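Local coordinates for glutathione S-transferase omega-like 2 (Saccharomyces cerevisiae, PDB 5LKB), which acts as a glutathione-dependent thiol transferase, dehydroascorbate reductase and dimethylarsinic acid reductase, at residues S68-L82 with D129-I141. Sequence-based numbering, arbitrary orientation.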
loop_
_atom_site.group_PDB
_atom_site.type_symbol
_atom_site.label_atom_id
_atom_site.label_comp_id
_atom_site.label_asym_id
_atom_site.label_seq_id
_atom_site.Cartn_x
_atom_site.Cartn_y
_atom_site.Cartn_z
ATOM N N SER A 68 -4.623 12.816 -29.193
ATOM C CA SER A 68 -4.278 11.433 -29.412
ATOM C C SER A 68 -3.620 10.933 -28.133
ATOM O O SER A 68 -3.016 11.724 -27.397
ATOM C CB SER A 68 -3.344 11.218 -30.584
ATOM O OG SER A 68 -4.040 11.666 -31.767
ATOM N N VAL A 69 -3.705 9.626 -27.890
ATOM C CA VAL A 69 -3.341 9.043 -26.580
ATOM C C VAL A 69 -2.358 7.888 -26.779
ATOM O O VAL A 69 -2.655 6.916 -27.486
ATOM C CB VAL A 69 -4.585 8.571 -25.823
ATOM C CG1 VAL A 69 -4.133 8.093 -24.440
ATOM C CG2 VAL A 69 -5.587 9.650 -25.706
ATOM N N VAL A 70 -1.188 7.979 -26.139
ATOM C CA VAL A 70 -0.232 6.895 -26.143
ATOM C C VAL A 70 -0.701 5.740 -25.256
ATOM O O VAL A 70 -1.563 5.911 -24.391
ATOM C CB VAL A 70 1.164 7.369 -25.695
ATOM C CG1 VAL A 70 1.732 8.376 -26.743
ATOM C CG2 VAL A 70 1.189 7.946 -24.308
ATOM N N HIS A 71 -0.078 4.589 -25.472
ATOM C CA HIS A 71 -0.292 3.392 -24.660
ATOM C C HIS A 71 0.130 3.686 -23.238
ATOM O O HIS A 71 1.054 4.460 -22.981
ATOM C CB HIS A 71 0.528 2.248 -25.225
ATOM C CG HIS A 71 0.049 0.886 -24.855
ATOM N ND1 HIS A 71 0.246 0.347 -23.610
ATOM C CD2 HIS A 71 -0.575 -0.067 -25.589
ATOM C CE1 HIS A 71 -0.236 -0.887 -23.596
ATOM N NE2 HIS A 71 -0.733 -1.165 -24.793
ATOM N N TRP A 72 -0.574 3.046 -22.287
ATOM C CA TRP A 72 -0.213 3.173 -20.877
ATOM C C TRP A 72 1.095 2.484 -20.517
ATOM O O TRP A 72 1.711 2.866 -19.518
ATOM C CB TRP A 72 -1.360 2.677 -19.969
ATOM C CG TRP A 72 -1.901 1.315 -20.388
ATOM C CD1 TRP A 72 -3.020 1.107 -21.136
ATOM C CD2 TRP A 72 -1.326 0.026 -20.149
ATOM N NE1 TRP A 72 -3.184 -0.244 -21.382
ATOM C CE2 TRP A 72 -2.163 -0.921 -20.787
ATOM C CE3 TRP A 72 -0.181 -0.431 -19.474
ATOM C CZ2 TRP A 72 -1.913 -2.283 -20.732
ATOM C CZ3 TRP A 72 0.051 -1.809 -19.427
ATOM C CH2 TRP A 72 -0.805 -2.699 -20.063
ATOM N N HIS A 73 1.569 1.535 -21.317
ATOM C CA HIS A 73 2.799 0.831 -21.015
ATOM C C HIS A 73 4.020 1.623 -21.512
ATOM O O HIS A 73 4.173 1.864 -22.726
ATOM C CB HIS A 73 2.831 -0.592 -21.563
ATOM C CG HIS A 73 4.058 -1.337 -21.165
ATOM N ND1 HIS A 73 4.952 -1.866 -22.078
ATOM C CD2 HIS A 73 4.555 -1.639 -19.940
ATOM C CE1 HIS A 73 5.927 -2.477 -21.426
ATOM N NE2 HIS A 73 5.721 -2.334 -20.126
ATOM N N LEU A 74 4.931 1.967 -20.596
ATOM C CA LEU A 74 6.118 2.741 -20.938
ATOM C C LEU A 74 7.354 1.846 -20.869
ATOM O O LEU A 74 7.828 1.491 -19.784
ATOM C CB LEU A 74 6.215 3.963 -20.036
ATOM C CG LEU A 74 7.449 4.852 -20.219
ATOM C CD1 LEU A 74 7.539 5.481 -21.618
ATOM C CD2 LEU A 74 7.380 5.979 -19.246
ATOM N N ASP A 75 7.882 1.434 -22.061
ATOM C CA ASP A 75 9.073 0.602 -22.151
ATOM C C ASP A 75 10.323 1.458 -22.393
ATOM O O ASP A 75 10.261 2.691 -22.357
ATOM C CB ASP A 75 8.858 -0.527 -23.171
ATOM C CG ASP A 75 8.850 -0.066 -24.631
ATOM O OD1 ASP A 75 9.378 1.026 -24.925
ATOM O OD2 ASP A 75 8.282 -0.819 -25.459
ATOM N N GLU A 76 11.472 0.797 -22.600
ATOM C CA GLU A 76 12.739 1.522 -22.723
ATOM C C GLU A 76 12.775 2.439 -23.930
ATOM O O GLU A 76 13.539 3.420 -23.929
ATOM C CB GLU A 76 13.919 0.550 -22.822
ATOM N N LYS A 77 12.020 2.142 -24.977
ATOM C CA LYS A 77 11.973 3.047 -26.141
ATOM C C LYS A 77 10.926 4.173 -26.039
ATOM O O LYS A 77 10.685 4.887 -27.021
ATOM C CB LYS A 77 11.807 2.223 -27.416
ATOM C CG LYS A 77 13.024 1.358 -27.732
ATOM C CD LYS A 77 12.856 0.604 -29.033
ATOM C CE LYS A 77 14.029 -0.328 -29.313
ATOM N NZ LYS A 77 14.267 -1.312 -28.201
ATOM N N GLY A 78 10.264 4.342 -24.881
ATOM C CA GLY A 78 9.417 5.492 -24.650
ATOM C C GLY A 78 7.959 5.282 -25.013
ATOM O O GLY A 78 7.553 4.265 -25.559
ATOM N N TRP A 79 7.162 6.325 -24.797
ATOM C CA TRP A 79 5.730 6.198 -25.056
ATOM C C TRP A 79 5.498 5.827 -26.510
ATOM O O TRP A 79 6.224 6.282 -27.416
ATOM C CB TRP A 79 5.007 7.500 -24.766
ATOM C CG TRP A 79 5.096 8.067 -23.373
ATOM C CD1 TRP A 79 5.863 9.101 -22.945
ATOM C CD2 TRP A 79 4.374 7.608 -22.202
ATOM N NE1 TRP A 79 5.643 9.371 -21.631
ATOM C CE2 TRP A 79 4.700 8.485 -21.157
ATOM C CE3 TRP A 79 3.429 6.598 -21.974
ATOM C CZ2 TRP A 79 4.171 8.366 -19.886
ATOM C CZ3 TRP A 79 2.848 6.503 -20.709
ATOM C CH2 TRP A 79 3.226 7.371 -19.675
ATOM N N ARG A 80 4.431 5.075 -26.745
ATOM C CA ARG A 80 4.141 4.461 -28.028
ATOM C C ARG A 80 2.664 4.559 -28.367
ATOM O O ARG A 80 1.787 4.777 -27.517
ATOM C CB ARG A 80 4.679 3.024 -28.133
ATOM C CG ARG A 80 3.901 1.998 -27.356
ATOM C CD ARG A 80 4.579 0.638 -27.424
ATOM N NE ARG A 80 3.673 -0.378 -26.826
ATOM C CZ ARG A 80 3.826 -0.969 -25.636
ATOM N NH1 ARG A 80 2.899 -1.840 -25.246
ATOM N NH2 ARG A 80 4.880 -0.746 -24.850
ATOM N N PHE A 81 2.378 4.440 -29.667
ATOM C CA PHE A 81 1.034 4.421 -30.198
ATOM C C PHE A 81 0.692 3.039 -30.765
ATOM O O PHE A 81 1.586 2.235 -31.066
ATOM C CB PHE A 81 0.939 5.431 -31.356
ATOM C CG PHE A 81 1.216 6.843 -30.954
ATOM C CD1 PHE A 81 0.182 7.613 -30.473
ATOM C CD2 PHE A 81 2.482 7.408 -31.100
ATOM C CE1 PHE A 81 0.411 8.945 -30.121
ATOM C CE2 PHE A 81 2.724 8.733 -30.728
ATOM C CZ PHE A 81 1.679 9.514 -30.263
ATOM N N LEU A 82 -0.613 2.785 -30.927
ATOM C CA LEU A 82 -1.087 1.606 -31.646
ATOM C C LEU A 82 -1.313 1.949 -33.112
ATOM O O LEU A 82 -1.691 3.065 -33.442
ATOM C CB LEU A 82 -2.415 1.114 -31.077
ATOM C CG LEU A 82 -2.306 0.247 -29.816
ATOM C CD1 LEU A 82 -3.736 -0.210 -29.370
ATOM C CD2 LEU A 82 -1.412 -0.950 -30.002
ATOM N N ASP A 129 -6.504 0.667 -25.054
ATOM C CA ASP A 129 -5.148 0.837 -24.547
ATOM C C ASP A 129 -4.470 2.101 -25.074
ATOM O O ASP A 129 -3.569 2.616 -24.414
ATOM C CB ASP A 129 -4.313 -0.377 -24.903
ATOM C CG ASP A 129 -4.835 -1.643 -24.247
ATOM O OD1 ASP A 129 -4.985 -1.639 -22.992
ATOM O OD2 ASP A 129 -5.020 -2.641 -24.988
ATOM N N ALA A 130 -4.838 2.575 -26.275
ATOM C CA ALA A 130 -4.123 3.655 -26.956
ATOM C C ALA A 130 -4.894 3.988 -28.210
ATOM O O ALA A 130 -5.791 3.243 -28.632
ATOM C CB ALA A 130 -2.715 3.241 -27.330
ATOM N N THR A 131 -4.582 5.174 -28.752
ATOM C CA THR A 131 -4.955 5.476 -30.127
ATOM C C THR A 131 -3.723 5.361 -31.005
ATOM O O THR A 131 -2.611 5.099 -30.566
ATOM C CB THR A 131 -5.564 6.888 -30.257
ATOM O OG1 THR A 131 -4.519 7.879 -30.162
ATOM C CG2 THR A 131 -6.532 7.210 -29.173
ATOM N N ASN A 132 -3.954 5.624 -32.291
ATOM C CA ASN A 132 -2.875 5.781 -33.236
ATOM C C ASN A 132 -2.362 7.212 -33.170
ATOM O O ASN A 132 -2.963 8.101 -32.556
ATOM C CB ASN A 132 -3.363 5.420 -34.640
ATOM C CG ASN A 132 -4.461 6.344 -35.148
ATOM O OD1 ASN A 132 -5.314 6.825 -34.398
ATOM N ND2 ASN A 132 -4.482 6.565 -36.467
ATOM N N GLU A 133 -1.221 7.430 -33.838
ATOM C CA GLU A 133 -0.731 8.765 -34.144
ATOM C C GLU A 133 -1.289 9.071 -35.543
ATOM O O GLU A 133 -0.800 8.490 -36.523
ATOM C CB GLU A 133 0.807 8.768 -34.102
ATOM C CG GLU A 133 1.458 10.159 -34.150
ATOM C CD GLU A 133 1.154 10.839 -35.483
ATOM O OE1 GLU A 133 1.762 10.370 -36.480
ATOM O OE2 GLU A 133 0.304 11.752 -35.511
ATOM N N PRO A 134 -2.330 9.895 -35.662
ATOM C CA PRO A 134 -3.115 9.940 -36.913
ATOM C C PRO A 134 -2.549 10.813 -38.025
ATOM O O PRO A 134 -3.062 10.702 -39.140
ATOM C CB PRO A 134 -4.469 10.489 -36.447
ATOM C CG PRO A 134 -4.084 11.441 -35.319
ATOM C CD PRO A 134 -2.870 10.833 -34.649
ATOM N N HIS A 135 -1.531 11.636 -37.787
ATOM C CA HIS A 135 -1.051 12.520 -38.857
ATOM C C HIS A 135 0.051 11.884 -39.708
ATOM O O HIS A 135 0.052 12.053 -40.944
ATOM C CB HIS A 135 -0.621 13.848 -38.241
ATOM C CG HIS A 135 -1.729 14.538 -37.537
ATOM N ND1 HIS A 135 -2.812 15.070 -38.191
ATOM C CD2 HIS A 135 -1.972 14.695 -36.214
ATOM C CE1 HIS A 135 -3.650 15.589 -37.311
ATOM N NE2 HIS A 135 -3.151 15.377 -36.101
ATOM N N TYR A 136 0.944 11.118 -39.092
ATOM C CA TYR A 136 2.095 10.520 -39.754
ATOM C C TYR A 136 2.210 9.025 -39.577
ATOM O O TYR A 136 3.172 8.437 -40.094
ATOM C CB TYR A 136 3.389 11.183 -39.243
ATOM C CG TYR A 136 3.201 12.659 -39.008
ATOM C CD1 TYR A 136 3.163 13.560 -40.073
ATOM C CD2 TYR A 136 2.999 13.160 -37.738
ATOM C CE1 TYR A 136 2.939 14.899 -39.858
ATOM C CE2 TYR A 136 2.782 14.498 -37.507
ATOM C CZ TYR A 136 2.746 15.383 -38.578
ATOM O OH TYR A 136 2.498 16.724 -38.335
ATOM N N GLY A 137 1.347 8.402 -38.770
ATOM C CA GLY A 137 1.512 6.995 -38.414
ATOM C C GLY A 137 2.715 6.652 -37.567
ATOM O O GLY A 137 3.210 5.525 -37.640
ATOM N N TYR A 138 3.275 7.600 -36.819
ATOM C CA TYR A 138 4.435 7.274 -35.993
ATOM C C TYR A 138 4.057 6.253 -34.910
ATOM O O TYR A 138 2.940 6.286 -34.381
ATOM C CB TYR A 138 4.959 8.534 -35.319
ATOM C CG TYR A 138 5.571 9.591 -36.230
ATOM C CD1 TYR A 138 6.364 9.222 -37.286
ATOM C CD2 TYR A 138 5.413 10.949 -35.950
ATOM C CE1 TYR A 138 6.978 10.189 -38.090
ATOM C CE2 TYR A 138 6.025 11.924 -36.753
ATOM C CZ TYR A 138 6.800 11.514 -37.806
ATOM O OH TYR A 138 7.422 12.454 -38.609
ATOM N N LYS A 139 4.964 5.337 -34.632
ATOM C CA LYS A 139 4.709 4.363 -33.577
ATOM C C LYS A 139 5.243 4.819 -32.237
ATOM O O LYS A 139 4.908 4.209 -31.212
ATOM C CB LYS A 139 5.299 3.017 -33.992
ATOM C CG LYS A 139 4.888 2.685 -35.397
ATOM C CD LYS A 139 4.941 1.214 -35.769
ATOM C CE LYS A 139 6.314 0.587 -35.591
ATOM N NZ LYS A 139 7.094 0.453 -36.856
ATOM N N ARG A 140 6.061 5.866 -32.207
ATOM C CA ARG A 140 6.745 6.289 -30.999
ATOM C C ARG A 140 6.624 7.786 -30.843
ATOM O O ARG A 140 6.746 8.539 -31.819
ATOM C CB ARG A 140 8.199 5.899 -30.984
ATOM C CG ARG A 140 8.444 4.399 -30.915
ATOM C CD ARG A 140 8.141 3.812 -29.543
ATOM N NE ARG A 140 8.313 2.376 -29.557
ATOM C CZ ARG A 140 8.436 1.646 -28.449
ATOM N NH1 ARG A 140 8.390 2.240 -27.266
ATOM N NH2 ARG A 140 8.639 0.351 -28.519
ATOM N N ILE A 141 6.367 8.255 -29.627
ATOM C CA ILE A 141 6.379 9.700 -29.407
ATOM C C ILE A 141 7.771 10.306 -29.711
ATOM O O ILE A 141 7.883 11.490 -30.039
ATOM C CB ILE A 141 5.842 10.025 -27.989
ATOM C CG1 ILE A 141 5.153 11.387 -28.021
ATOM C CG2 ILE A 141 6.921 10.009 -26.976
ATOM C CD1 ILE A 141 4.443 11.806 -26.789
HETATM O O HOH W 1 -5.637 9.648 -32.770
HETATM O O HOH W 2 4.097 1.161 -31.470
HETATM O O HOH W 3 0.206 5.452 -34.980
#
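Asp129 OD1 is gripped twice: Trp72 NE1 donates to it over 2.8 Å, and Arg125 adds a salt bridge. OD1 lies near the indole plane, while NE1 comes to the anti side of the carboxylate, well out of its plane. Ser123 holds OD2, which should keep the carboxylate from turning. Thr131 docks on strand 66-69: OG1 accepts an almost straight bond (175°) from Val69 N, and Thr131 N gives one back to Val69 O. With OG1 between backbone N and carbonyl carbon (chi1 75°), it also donates to Asn132 O. This is an outermost strand, within this chain, of the thioredoxin-like sheet, and the chain leaving it carries glutathione-binding Trp79, whose O takes Ile141 N at 3.0 Å. Phe81 N bonds to Lys139 O, and the Phe81 ring is sandwiched, Val70 CG1 over one face and Glu133 CB centred over the other, 3.6 Å from the centroid. Arg140 meets Asp75 end-on, NH1 to OD1 (2.8 Å) and NH2 to the syn lone pair of OD2 (3.3 Å), with Lys77 CB against one guanidinium face and Arg80 CD over the opposite one. NH1 also makes a weak bond to Gly78 O. Arg80 NH2 adds a longer salt bridge to Asp75 OD2 (3.5 Å), its NH1 held by Asn121 O. A leucine replacing Arg140 would probably leave Asp75 only that longer bridge within the two segments and let the 75-78 turn drift from the 129-141 loop.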